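Long-range contacts in flagellar motor switch protein FliG (PDB 3AJC), which probably forms part of the switch complex at the base of the flagellar basal body, which interacts with chemotaxis proteins and contacts motor components governing rotation direction: residues A[52-57]-A[111-116]; A[94-99]-A[123-128]; A[19-24]-A[46-51]; A[2-7]-A[32-37]. All coordinates share one frame; numbering follows the deposited sequence.

Contact 1. Residues A[52-57]-A[111-116]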
# COMPACT_ATOMS: atom_id res chain seq x y z
N GLN A 52 -7.20 -1.85 -18.13
CA GLN A 52 -6.29 -1.64 -17.01
C GLN A 52 -6.49 -0.38 -16.17
O GLN A 52 -6.79 -0.48 -14.99
CB GLN A 52 -4.83 -1.77 -17.49
CG GLN A 52 -4.61 -3.05 -18.30
CD GLN A 52 -3.15 -3.37 -18.57
OE1 GLN A 52 -2.35 -2.50 -18.93
NE2 GLN A 52 -2.80 -4.64 -18.40
N THR A 53 -6.35 0.80 -16.78
CA THR A 53 -6.51 2.04 -16.03
C THR A 53 -7.91 2.20 -15.44
O THR A 53 -8.07 2.47 -14.23
CB THR A 53 -6.21 3.28 -16.88
OG1 THR A 53 -4.86 3.21 -17.35
CG2 THR A 53 -6.35 4.54 -16.05
N GLU A 54 -8.93 2.04 -16.28
CA GLU A 54 -10.31 2.18 -15.83
C GLU A 54 -10.61 1.25 -14.65
O GLU A 54 -11.19 1.66 -13.65
CB GLU A 54 -11.26 1.89 -17.00
CG GLU A 54 -12.22 3.04 -17.36
CD GLU A 54 -11.53 4.42 -17.44
OE1 GLU A 54 -10.41 4.52 -18.00
OE2 GLU A 54 -12.13 5.40 -16.96
N VAL A 55 -10.19 -0.01 -14.76
CA VAL A 55 -10.42 -0.98 -13.69
C VAL A 55 -9.68 -0.58 -12.42
O VAL A 55 -10.21 -0.72 -11.31
CB VAL A 55 -9.96 -2.40 -14.10
CG1 VAL A 55 -9.79 -3.27 -12.86
CG2 VAL A 55 -10.97 -3.01 -15.07
N LEU A 56 -8.47 -0.07 -12.57
CA LEU A 56 -7.68 0.33 -11.41
C LEU A 56 -8.35 1.53 -10.73
O LEU A 56 -8.42 1.61 -9.50
CB LEU A 56 -6.24 0.67 -11.83
CG LEU A 56 -5.21 0.87 -10.71
CD1 LEU A 56 -5.39 2.22 -10.01
CD2 LEU A 56 -5.33 -0.27 -9.71
N LYS A 57 -8.87 2.46 -11.54
CA LYS A 57 -9.54 3.64 -11.01
C LYS A 57 -10.82 3.25 -10.24
O LYS A 57 -11.07 3.77 -9.15
CB LYS A 57 -9.89 4.61 -12.14
CG LYS A 57 -10.43 5.95 -11.66
CD LYS A 57 -10.75 6.88 -12.83
CE LYS A 57 -11.98 6.40 -13.59
NZ LYS A 57 -12.31 7.30 -14.74
N MET A 111 -0.34 4.88 -13.99
CA MET A 111 -0.11 6.08 -13.20
C MET A 111 -0.05 7.32 -14.09
O MET A 111 -0.60 8.36 -13.73
CB MET A 111 1.19 5.93 -12.39
CG MET A 111 1.47 7.09 -11.41
SD MET A 111 0.09 7.47 -10.27
CE MET A 111 0.32 6.23 -8.90
N ASP A 112 0.61 7.22 -15.24
CA ASP A 112 0.70 8.34 -16.16
C ASP A 112 -0.69 8.75 -16.63
O ASP A 112 -0.99 9.94 -16.72
CB ASP A 112 1.56 7.99 -17.38
CG ASP A 112 3.06 8.02 -17.07
OD1 ASP A 112 3.44 8.51 -15.99
OD2 ASP A 112 3.84 7.55 -17.93
N LYS A 113 -1.54 7.78 -16.93
CA LYS A 113 -2.88 8.11 -17.37
C LYS A 113 -3.69 8.76 -16.24
O LYS A 113 -4.38 9.74 -16.47
CB LYS A 113 -3.63 6.87 -17.87
CG LYS A 113 -4.95 7.24 -18.53
CD LYS A 113 -5.86 6.06 -18.79
CE LYS A 113 -7.13 6.49 -19.54
NZ LYS A 113 -8.13 5.38 -19.63
N LEU A 114 -3.60 8.22 -15.03
CA LEU A 114 -4.35 8.79 -13.91
C LEU A 114 -3.89 10.21 -13.62
O LEU A 114 -4.69 11.06 -13.22
CB LEU A 114 -4.19 7.94 -12.65
CG LEU A 114 -4.79 6.54 -12.61
CD1 LEU A 114 -4.55 5.94 -11.23
CD2 LEU A 114 -6.28 6.59 -12.92
N VAL A 115 -2.60 10.46 -13.81
CA VAL A 115 -2.05 11.78 -13.58
C VAL A 115 -2.73 12.76 -14.53
O VAL A 115 -2.98 13.92 -14.19
CB VAL A 115 -0.53 11.80 -13.84
CG1 VAL A 115 -0.02 13.23 -13.91
CG2 VAL A 115 0.19 11.04 -12.73
N GLN A 116 -3.04 12.28 -15.73
CA GLN A 116 -3.69 13.10 -16.74
C GLN A 116 -5.19 13.30 -16.55
O GLN A 116 -5.68 14.42 -16.71
CB GLN A 116 -3.42 12.53 -18.13
CG GLN A 116 -2.09 12.99 -18.71
CD GLN A 116 -2.04 14.51 -18.92
OE1 GLN A 116 -1.00 15.05 -19.29
NE2 GLN A 116 -3.16 15.19 -18.68
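Lys113 reaches across a helix-helix crossing to form a salt bridge with Glu54, and on the way shows how one long side chain can serve two kinds of interaction. The helical segments 52-57 and 111-116 cross at -68°, their axes 9.9 Å apart. Lys113 leaves its helix with CG anti to the backbone N (chi1 -171°) and stays extended, which carries its amine to the other helix. Its CB lies 3.9 Å from Thr53 OG1. Next, CG lies 3.9 Å from Thr53 CG2. The following methylene, CD, is modelled against the threonine more tightly than is credible, so the exact fit there is doubtful. CE passes on toward Glu54, and NZ ends the run 2.9 Å from Glu54 OE1, approaching nearly along the C-O bond of that oxygen. The second oxygen, OE2, is held 2.9 Å from Lys57 NZ, on its syn side but out of the carboxylate plane; a bend at chi3 (71°) turns the Lys57 amine back to reach it. Glu54 therefore sits between two ammonium groups, which probably stabilises its charged form. Leu114 fills the apolar part with both methyls: CD2 lies 3.7 Å from Thr53 CG2 and 4.2 Å from Lys57 CB, whereas CD1 meets Leu56 CD1 at 4.0 Å. The arrangement is a salt-bridge network over an apolar helix crossing, joining middle-domain helix 49-60 to helix 104-117, with Glu54 close to Arg58 of the EHPQR motif. Helix 119-128 packs on Leu114 through Ala122 and Ile125, and helix 25-33 meets Val55 through Pro25 and Ile28.

Contact 2. Residues A[94-99]-A[123-128]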
# COMPACT_ATOMS: atom_id res chain seq x y z
N THR A 94 -6.07 -0.62 -1.35
CA THR A 94 -6.14 -1.78 -2.23
C THR A 94 -5.44 -1.45 -3.55
O THR A 94 -4.55 -2.18 -3.99
CB THR A 94 -7.60 -2.15 -2.51
OG1 THR A 94 -8.26 -2.38 -1.26
CG2 THR A 94 -7.69 -3.41 -3.37
N ALA A 95 -5.86 -0.35 -4.17
CA ALA A 95 -5.29 0.10 -5.44
C ALA A 95 -3.77 0.24 -5.38
O ALA A 95 -3.06 -0.27 -6.25
CB ALA A 95 -5.93 1.42 -5.85
N ALA A 96 -3.28 0.92 -4.34
CA ALA A 96 -1.85 1.14 -4.16
C ALA A 96 -1.09 -0.18 -4.02
O ALA A 96 0.03 -0.32 -4.53
CB ALA A 96 -1.61 2.02 -2.92
N GLU A 97 -1.69 -1.13 -3.31
CA GLU A 97 -1.08 -2.43 -3.09
C GLU A 97 -1.00 -3.19 -4.41
O GLU A 97 -0.03 -3.90 -4.67
CB GLU A 97 -1.90 -3.22 -2.05
CG GLU A 97 -1.56 -2.88 -0.59
CD GLU A 97 -2.68 -3.19 0.40
OE1 GLU A 97 -3.36 -4.23 0.25
OE2 GLU A 97 -2.87 -2.41 1.35
N ILE A 98 -2.02 -3.04 -5.24
CA ILE A 98 -2.05 -3.70 -6.54
C ILE A 98 -0.98 -3.06 -7.43
O ILE A 98 -0.24 -3.76 -8.12
CB ILE A 98 -3.44 -3.55 -7.19
CG1 ILE A 98 -4.47 -4.35 -6.36
CG2 ILE A 98 -3.39 -3.99 -8.65
CD1 ILE A 98 -5.89 -4.29 -6.87
N MET A 99 -0.89 -1.74 -7.38
CA MET A 99 0.08 -1.02 -8.19
C MET A 99 1.52 -1.42 -7.81
O MET A 99 2.40 -1.53 -8.66
CB MET A 99 -0.12 0.49 -8.04
CG MET A 99 -1.41 1.04 -8.67
SD MET A 99 -1.33 1.16 -10.48
CE MET A 99 -0.59 2.78 -10.69
N ASP A 123 -2.42 11.15 -7.03
CA ASP A 123 -1.57 11.57 -5.93
C ASP A 123 -1.89 10.81 -4.65
O ASP A 123 -1.01 10.51 -3.86
CB ASP A 123 -1.70 13.08 -5.71
CG ASP A 123 -0.54 13.66 -4.90
OD1 ASP A 123 -0.66 13.75 -3.65
OD2 ASP A 123 0.49 14.00 -5.51
N GLU A 124 -3.16 10.49 -4.45
CA GLU A 124 -3.55 9.74 -3.27
C GLU A 124 -2.96 8.33 -3.35
O GLU A 124 -2.45 7.80 -2.36
CB GLU A 124 -5.08 9.66 -3.16
CG GLU A 124 -5.73 10.87 -2.49
CD GLU A 124 -7.23 10.96 -2.72
OE1 GLU A 124 -7.96 9.97 -2.47
OE2 GLU A 124 -7.70 12.04 -3.13
N ILE A 125 -3.01 7.73 -4.54
CA ILE A 125 -2.51 6.38 -4.75
C ILE A 125 -0.99 6.30 -4.62
O ILE A 125 -0.45 5.42 -3.96
CB ILE A 125 -2.95 5.84 -6.14
CG1 ILE A 125 -4.48 5.78 -6.20
CG2 ILE A 125 -2.35 4.45 -6.39
CD1 ILE A 125 -5.07 5.31 -7.52
N ARG A 126 -0.30 7.24 -5.25
CA ARG A 126 1.14 7.27 -5.20
C ARG A 126 1.62 7.33 -3.75
O ARG A 126 2.44 6.50 -3.33
CB ARG A 126 1.65 8.47 -5.97
CG ARG A 126 3.14 8.46 -6.23
CD ARG A 126 3.60 9.75 -6.88
NE ARG A 126 2.64 10.84 -6.69
CZ ARG A 126 1.60 11.06 -7.49
NH1 ARG A 126 1.38 10.28 -8.54
NH2 ARG A 126 0.78 12.08 -7.24
N ARG A 127 1.10 8.29 -2.99
CA ARG A 127 1.50 8.42 -1.59
C ARG A 127 1.14 7.18 -0.77
O ARG A 127 1.83 6.85 0.18
CB ARG A 127 0.89 9.68 -0.96
CG ARG A 127 1.60 10.97 -1.42
CD ARG A 127 1.10 12.23 -0.71
NE ARG A 127 -0.29 12.55 -1.03
CZ ARG A 127 -1.35 12.14 -0.34
NH1 ARG A 127 -1.18 11.38 0.74
NH2 ARG A 127 -2.57 12.47 -0.72
N ARG A 128 0.08 6.48 -1.16
CA ARG A 128 -0.31 5.27 -0.44
C ARG A 128 0.55 4.07 -0.84
O ARG A 128 0.50 3.02 -0.21
CB ARG A 128 -1.78 4.94 -0.69
CG ARG A 128 -2.74 5.72 0.18
CD ARG A 128 -2.46 5.42 1.65
NE ARG A 128 -3.48 6.00 2.51
CZ ARG A 128 -4.77 5.66 2.49
NH1 ARG A 128 -5.20 4.74 1.63
NH2 ARG A 128 -5.62 6.24 3.32
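Ala96 presses its methyl group onto the backbone of Arg128, so that a side chain of one helix meets a backbone carbonyl of the other segment: its CB is 3.6 Å from Arg128 O. This is close packing of two helices in the all-helical, armadillo-like architecture known for FliG. Because alanine presents so little bulk, the axes of segments 94-99 and 123-128 come within 8.4 Å while crossing at -63°, and the CA atoms of Ala96 and Ile125 are separated by 5.3 Å. No hydrogen bond spans the buried interface. Arg128 adds its own CB, 3.7 Å from Ala96 CB, before its chain bends at chi2 and leads the guanidinium away to a salt bridge with Asp93, whereas Arg127, whose side chain starts away from segment 94-99, pairs with Asp123 inside helix 119-128 and with Glu213 beyond it. The hydrophobic work falls to Ile125. Its CG1 lies beside the backbone N (chi1 -62°), which leaves CG2 anti to that nitrogen and turned at the Ala96 backbone, 4.0 Å from Ala96 CA. The same methyl lies 4.2 Å from Met99 CG. The longer branch leads to the neighbouring residue, where Ile125 CD1 comes to rest 4.3 Å from Ala95 CB.

Contact 3. Residues A[19-24]-A[46-51]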
# COMPACT_ATOMS: atom_id res chain seq x y z
N PHE A 19 -12.74 -14.91 -18.63
CA PHE A 19 -14.08 -14.49 -18.23
C PHE A 19 -14.16 -13.02 -17.84
O PHE A 19 -15.10 -12.33 -18.24
CB PHE A 19 -14.57 -15.35 -17.07
CG PHE A 19 -14.54 -16.83 -17.34
CD1 PHE A 19 -13.59 -17.64 -16.72
CD2 PHE A 19 -15.43 -17.41 -18.23
CE1 PHE A 19 -13.55 -19.01 -16.97
CE2 PHE A 19 -15.39 -18.78 -18.49
CZ PHE A 19 -14.44 -19.58 -17.86
N LEU A 20 -13.19 -12.55 -17.06
CA LEU A 20 -13.19 -11.16 -16.61
C LEU A 20 -13.09 -10.17 -17.76
O LEU A 20 -13.70 -9.11 -17.71
CB LEU A 20 -12.04 -10.92 -15.61
CG LEU A 20 -12.12 -11.62 -14.25
CD1 LEU A 20 -10.88 -11.31 -13.43
CD2 LEU A 20 -13.37 -11.16 -13.50
N GLN A 21 -12.33 -10.52 -18.80
CA GLN A 21 -12.16 -9.65 -19.96
C GLN A 21 -13.44 -9.05 -20.52
O GLN A 21 -13.48 -7.87 -20.88
CB GLN A 21 -11.49 -10.41 -21.11
CG GLN A 21 -10.02 -10.68 -20.97
CD GLN A 21 -9.46 -11.28 -22.24
OE1 GLN A 21 -10.06 -12.19 -22.82
NE2 GLN A 21 -8.31 -10.78 -22.68
N SER A 22 -14.48 -9.87 -20.62
CA SER A 22 -15.75 -9.42 -21.18
C SER A 22 -16.78 -8.94 -20.16
O SER A 22 -17.94 -8.72 -20.50
CB SER A 22 -16.35 -10.52 -22.06
OG SER A 22 -16.29 -11.78 -21.41
N GLU A 23 -16.35 -8.77 -18.91
CA GLU A 23 -17.25 -8.28 -17.88
C GLU A 23 -17.15 -6.77 -17.86
O GLU A 23 -16.26 -6.19 -18.48
CB GLU A 23 -16.85 -8.83 -16.50
CG GLU A 23 -17.06 -10.33 -16.32
CD GLU A 23 -18.52 -10.71 -16.22
OE1 GLU A 23 -18.81 -11.93 -16.12
OE2 GLU A 23 -19.39 -9.80 -16.24
N HIS A 24 -18.07 -6.11 -17.17
CA HIS A 24 -18.02 -4.66 -17.09
C HIS A 24 -16.85 -4.28 -16.17
O HIS A 24 -16.62 -4.92 -15.15
CB HIS A 24 -19.33 -4.12 -16.51
CG HIS A 24 -19.39 -2.62 -16.46
ND1 HIS A 24 -19.63 -1.85 -17.58
CD2 HIS A 24 -19.18 -1.77 -15.44
CE1 HIS A 24 -19.56 -0.58 -17.24
NE2 HIS A 24 -19.29 -0.49 -15.96
N ALA A 46 -2.71 -8.81 -16.86
CA ALA A 46 -2.99 -9.72 -17.96
C ALA A 46 -4.27 -9.34 -18.69
O ALA A 46 -4.63 -9.98 -19.68
CB ALA A 46 -3.09 -11.15 -17.44
N LEU A 47 -4.96 -8.31 -18.20
CA LEU A 47 -6.18 -7.86 -18.84
C LEU A 47 -5.87 -6.99 -20.05
O LEU A 47 -4.77 -6.44 -20.18
CB LEU A 47 -7.04 -7.04 -17.87
CG LEU A 47 -7.78 -7.79 -16.76
CD1 LEU A 47 -8.54 -6.79 -15.90
CD2 LEU A 47 -8.73 -8.80 -17.38
N PRO A 48 -6.83 -6.85 -20.97
CA PRO A 48 -6.60 -6.03 -22.16
C PRO A 48 -6.19 -4.62 -21.73
O PRO A 48 -6.83 -4.01 -20.88
CB PRO A 48 -7.96 -6.04 -22.86
CG PRO A 48 -8.51 -7.39 -22.50
CD PRO A 48 -8.16 -7.49 -21.02
N GLU A 49 -5.12 -4.12 -22.32
CA GLU A 49 -4.61 -2.79 -22.02
C GLU A 49 -5.70 -1.74 -21.81
O GLU A 49 -5.64 -0.95 -20.86
CB GLU A 49 -3.66 -2.38 -23.16
CG GLU A 49 -3.96 -1.05 -23.84
CD GLU A 49 -3.29 0.11 -23.15
OE1 GLU A 49 -3.65 0.41 -21.99
OE2 GLU A 49 -2.38 0.72 -23.76
N GLU A 50 -6.72 -1.73 -22.66
CA GLU A 50 -7.81 -0.75 -22.56
C GLU A 50 -8.66 -0.80 -21.28
O GLU A 50 -9.40 0.14 -21.00
CB GLU A 50 -8.74 -0.84 -23.78
CG GLU A 50 -8.95 -2.24 -24.31
CD GLU A 50 -8.00 -2.57 -25.45
OE1 GLU A 50 -8.11 -1.91 -26.52
OE2 GLU A 50 -7.15 -3.47 -25.29
N LEU A 51 -8.55 -1.88 -20.52
CA LEU A 51 -9.32 -2.02 -19.28
C LEU A 51 -8.51 -1.67 -18.04
O LEU A 51 -9.07 -1.25 -17.02
CB LEU A 51 -9.81 -3.46 -19.12
CG LEU A 51 -10.62 -4.11 -20.24
CD1 LEU A 51 -11.00 -5.52 -19.81
CD2 LEU A 51 -11.87 -3.28 -20.53
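Leu47 meets Leu20 and Gln21 where the chain between helices 37-46 and 49-60 passes the end of helix 14-21, an instance of a linker packing on a helix terminus. Leu47 works through a single methyl: CD2 rests 4.3 Å from Leu20 CB and 4.2 Å from the backbone N of Gln21. Val17 and Ile28 also touch this buried leucine. Pro48 follows, and here the fit is between a ring and a chain. In Gln21, CG lies beside the backbone N (chi1 -74°), anti to the carbonyl carbon, and the chain then extends, which lays it across the proline: Gln21 CG is 3.7 Å from Pro48 CD, and the amide NE2 reaches Pro48 CG at 3.4 Å. With an alanine here, the CG and CD atoms that meet Gln21 would be missing, and its amide would probably be set free to turn. Pro48 O accepts the backbone N-H of Leu51 at 2.8 Å, so the proline also stands at the start of the turn leading into helix 49-60. Leu51 comes last and brings CD1 to 3.6 Å from Gln21 O, with Ile28 beside it. Just beyond Gln21 come Glu23 and His24 of the EHPQR motif, which is important for interaction with FliM, and His24 occupies the N-cap position of helix 25-33. No hydrogen bond crosses between the two segments. The contact is thus held by shape rather than by polar bonds, which is consistent with apolar packing helping to position the chain just ahead of the motif.

Contact 4. Residues A[2-7]-A[32-37]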
# COMPACT_ATOMS: atom_id res chain seq x y z
N VAL A 2 -16.91 -17.51 5.11
CA VAL A 2 -15.70 -17.44 4.21
C VAL A 2 -15.75 -16.21 3.36
O VAL A 2 -16.83 -15.63 3.15
CB VAL A 2 -15.61 -18.67 3.31
CG1 VAL A 2 -14.91 -19.80 4.03
CG2 VAL A 2 -16.95 -19.02 2.95
N LYS A 3 -14.59 -15.82 2.83
CA LYS A 3 -14.50 -14.61 2.03
C LYS A 3 -14.92 -14.81 0.57
O LYS A 3 -14.62 -15.84 -0.06
CB LYS A 3 -13.10 -14.07 2.10
CG LYS A 3 -13.04 -12.62 1.66
CD LYS A 3 -11.69 -11.98 1.89
CE LYS A 3 -11.76 -10.47 1.70
NZ LYS A 3 -10.35 -10.00 1.74
N PRO A 4 -15.65 -13.82 0.02
CA PRO A 4 -16.14 -13.84 -1.36
C PRO A 4 -14.97 -14.02 -2.35
O PRO A 4 -13.86 -13.53 -2.10
CB PRO A 4 -16.85 -12.49 -1.49
CG PRO A 4 -17.31 -12.18 -0.08
CD PRO A 4 -16.12 -12.62 0.74
N PHE A 5 -15.22 -14.74 -3.44
CA PHE A 5 -14.20 -14.96 -4.48
C PHE A 5 -13.07 -15.79 -3.97
O PHE A 5 -12.06 -15.90 -4.66
CB PHE A 5 -13.67 -13.62 -5.01
CG PHE A 5 -14.74 -12.80 -5.63
CD1 PHE A 5 -15.24 -13.14 -6.87
CD2 PHE A 5 -15.36 -11.78 -4.93
CE1 PHE A 5 -16.35 -12.49 -7.40
CE2 PHE A 5 -16.49 -11.13 -5.47
CZ PHE A 5 -16.97 -11.49 -6.70
N SER A 6 -13.23 -16.36 -2.78
CA SER A 6 -12.20 -17.19 -2.22
C SER A 6 -11.89 -18.39 -3.11
O SER A 6 -10.83 -18.98 -2.94
CB SER A 6 -12.61 -17.68 -0.84
OG SER A 6 -12.26 -19.04 -0.69
N PHE A 7 -12.78 -18.76 -4.03
CA PHE A 7 -12.50 -19.93 -4.87
C PHE A 7 -11.56 -19.55 -6.02
O PHE A 7 -11.27 -20.38 -6.90
CB PHE A 7 -13.81 -20.49 -5.44
CG PHE A 7 -14.53 -19.53 -6.35
CD1 PHE A 7 -15.56 -18.72 -5.89
CD2 PHE A 7 -14.04 -19.29 -7.63
CE1 PHE A 7 -16.07 -17.67 -6.68
CE2 PHE A 7 -14.54 -18.24 -8.42
CZ PHE A 7 -15.55 -17.44 -7.94
N LEU A 32 -11.54 -8.12 -8.14
CA LEU A 32 -10.14 -7.94 -7.78
C LEU A 32 -9.94 -7.33 -6.40
O LEU A 32 -9.01 -7.70 -5.68
CB LEU A 32 -9.41 -7.07 -8.82
CG LEU A 32 -9.33 -7.51 -10.29
CD1 LEU A 32 -8.13 -6.85 -10.97
CD2 LEU A 32 -9.18 -9.00 -10.37
N SER A 33 -10.81 -6.39 -6.03
CA SER A 33 -10.69 -5.75 -4.73
C SER A 33 -10.88 -6.76 -3.60
O SER A 33 -10.56 -6.47 -2.44
CB SER A 33 -11.68 -4.58 -4.59
OG SER A 33 -12.98 -5.04 -4.25
N TYR A 34 -11.39 -7.94 -3.93
CA TYR A 34 -11.60 -9.00 -2.94
C TYR A 34 -10.45 -10.00 -2.86
O TYR A 34 -10.40 -10.85 -1.97
CB TYR A 34 -12.89 -9.78 -3.22
CG TYR A 34 -14.12 -9.19 -2.58
CD1 TYR A 34 -15.05 -8.48 -3.34
CD2 TYR A 34 -14.35 -9.32 -1.21
CE1 TYR A 34 -16.17 -7.90 -2.75
CE2 TYR A 34 -15.47 -8.75 -0.61
CZ TYR A 34 -16.38 -8.05 -1.39
OH TYR A 34 -17.50 -7.50 -0.81
N LEU A 35 -9.51 -9.90 -3.80
CA LEU A 35 -8.39 -10.83 -3.83
C LEU A 35 -7.14 -10.29 -3.16
O LEU A 35 -7.04 -9.11 -2.82
CB LEU A 35 -8.05 -11.19 -5.28
CG LEU A 35 -9.19 -11.72 -6.15
CD1 LEU A 35 -8.73 -11.80 -7.60
CD2 LEU A 35 -9.65 -13.09 -5.62
N ASP A 36 -6.19 -11.19 -2.95
CA ASP A 36 -4.91 -10.81 -2.39
C ASP A 36 -4.33 -9.94 -3.52
O ASP A 36 -4.44 -10.31 -4.70
CB ASP A 36 -4.07 -12.07 -2.15
CG ASP A 36 -2.83 -11.81 -1.34
OD1 ASP A 36 -2.86 -10.91 -0.46
OD2 ASP A 36 -1.81 -12.51 -1.57
N PRO A 37 -3.77 -8.77 -3.19
CA PRO A 37 -3.18 -7.83 -4.16
C PRO A 37 -2.22 -8.40 -5.22
O PRO A 37 -2.33 -8.06 -6.40
CB PRO A 37 -2.51 -6.79 -3.27
CG PRO A 37 -3.45 -6.73 -2.10
CD PRO A 37 -3.71 -8.21 -1.83
O HOH W 1 -11.27 -13.39 -1.80
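Tyr34 receives Pro4 and Phe5 in a surface contact between a turn and a ring, made where the N-terminal loop ahead of helix 14-21 lies against the link between helices 25-33 and 37-46. Pro4 comes over one face of the tyrosine: its CB is 4.2 Å from the ring centroid and 18° off the normal, a CH-pi contact. Lys3, fully extended, passes at the ring edge, with CE 4.1 Å from Tyr34 CD2. Phe5 holds CG anti to its carbonyl carbon, beside the backbone N (chi1 -61°), which turns its ring to Tyr34. The two rings meet obliquely, centroids 5.5 Å apart and planes at 36°, and Phe5 CD2 touches Tyr34 CB at 3.6 Å. With an alanine in place of Tyr34, Pro4 would lose the aromatic face it rests on and the Phe5 ring would probably be left free to shift. Leu35 CD2 lies 4.1 Å from Phe5 CB; Val8 and Ile43 touch the same leucine. Although no direct hydrogen bond joins the segments, one water donates to both backbones, at 2.6 Å to Pro4 O and 2.7 Å to Tyr34 O, thereby satisfying two carbonyls at once. The loop here is a type II beta turn from Lys3 to Ser6, which places Pro4 and Phe5 side by side against Tyr34, with proline in the second position, as is common in such turns, and Phe5 showing the positive phi expected at the third.

Contacts 1 and 2 pack directly against each other, their centres 11 Å apart: Leu114 CD1 meets Ile125 CD1 at 3.8 Å, and Leu56 CG lies 3.9 Å from Met99 SD. Their segments alternate along the chain, as do those of contacts 3 and 4. Contact 3 shares helix 49-60 with contact 1, the centres 14 Å apart, and is tied to contact 4 by Leu20 CD1 and Leu32 CD2 at 4.2 Å. Contact 4 in turn touches contact 2 through Pro37 and Glu97. The EHPQR motif, important for interaction with FliM, lies close to two of the contacts: contact 3 contains Glu23 and His24, and the Glu54 side chain of contact 1 lies about 5 Å from that of Arg58.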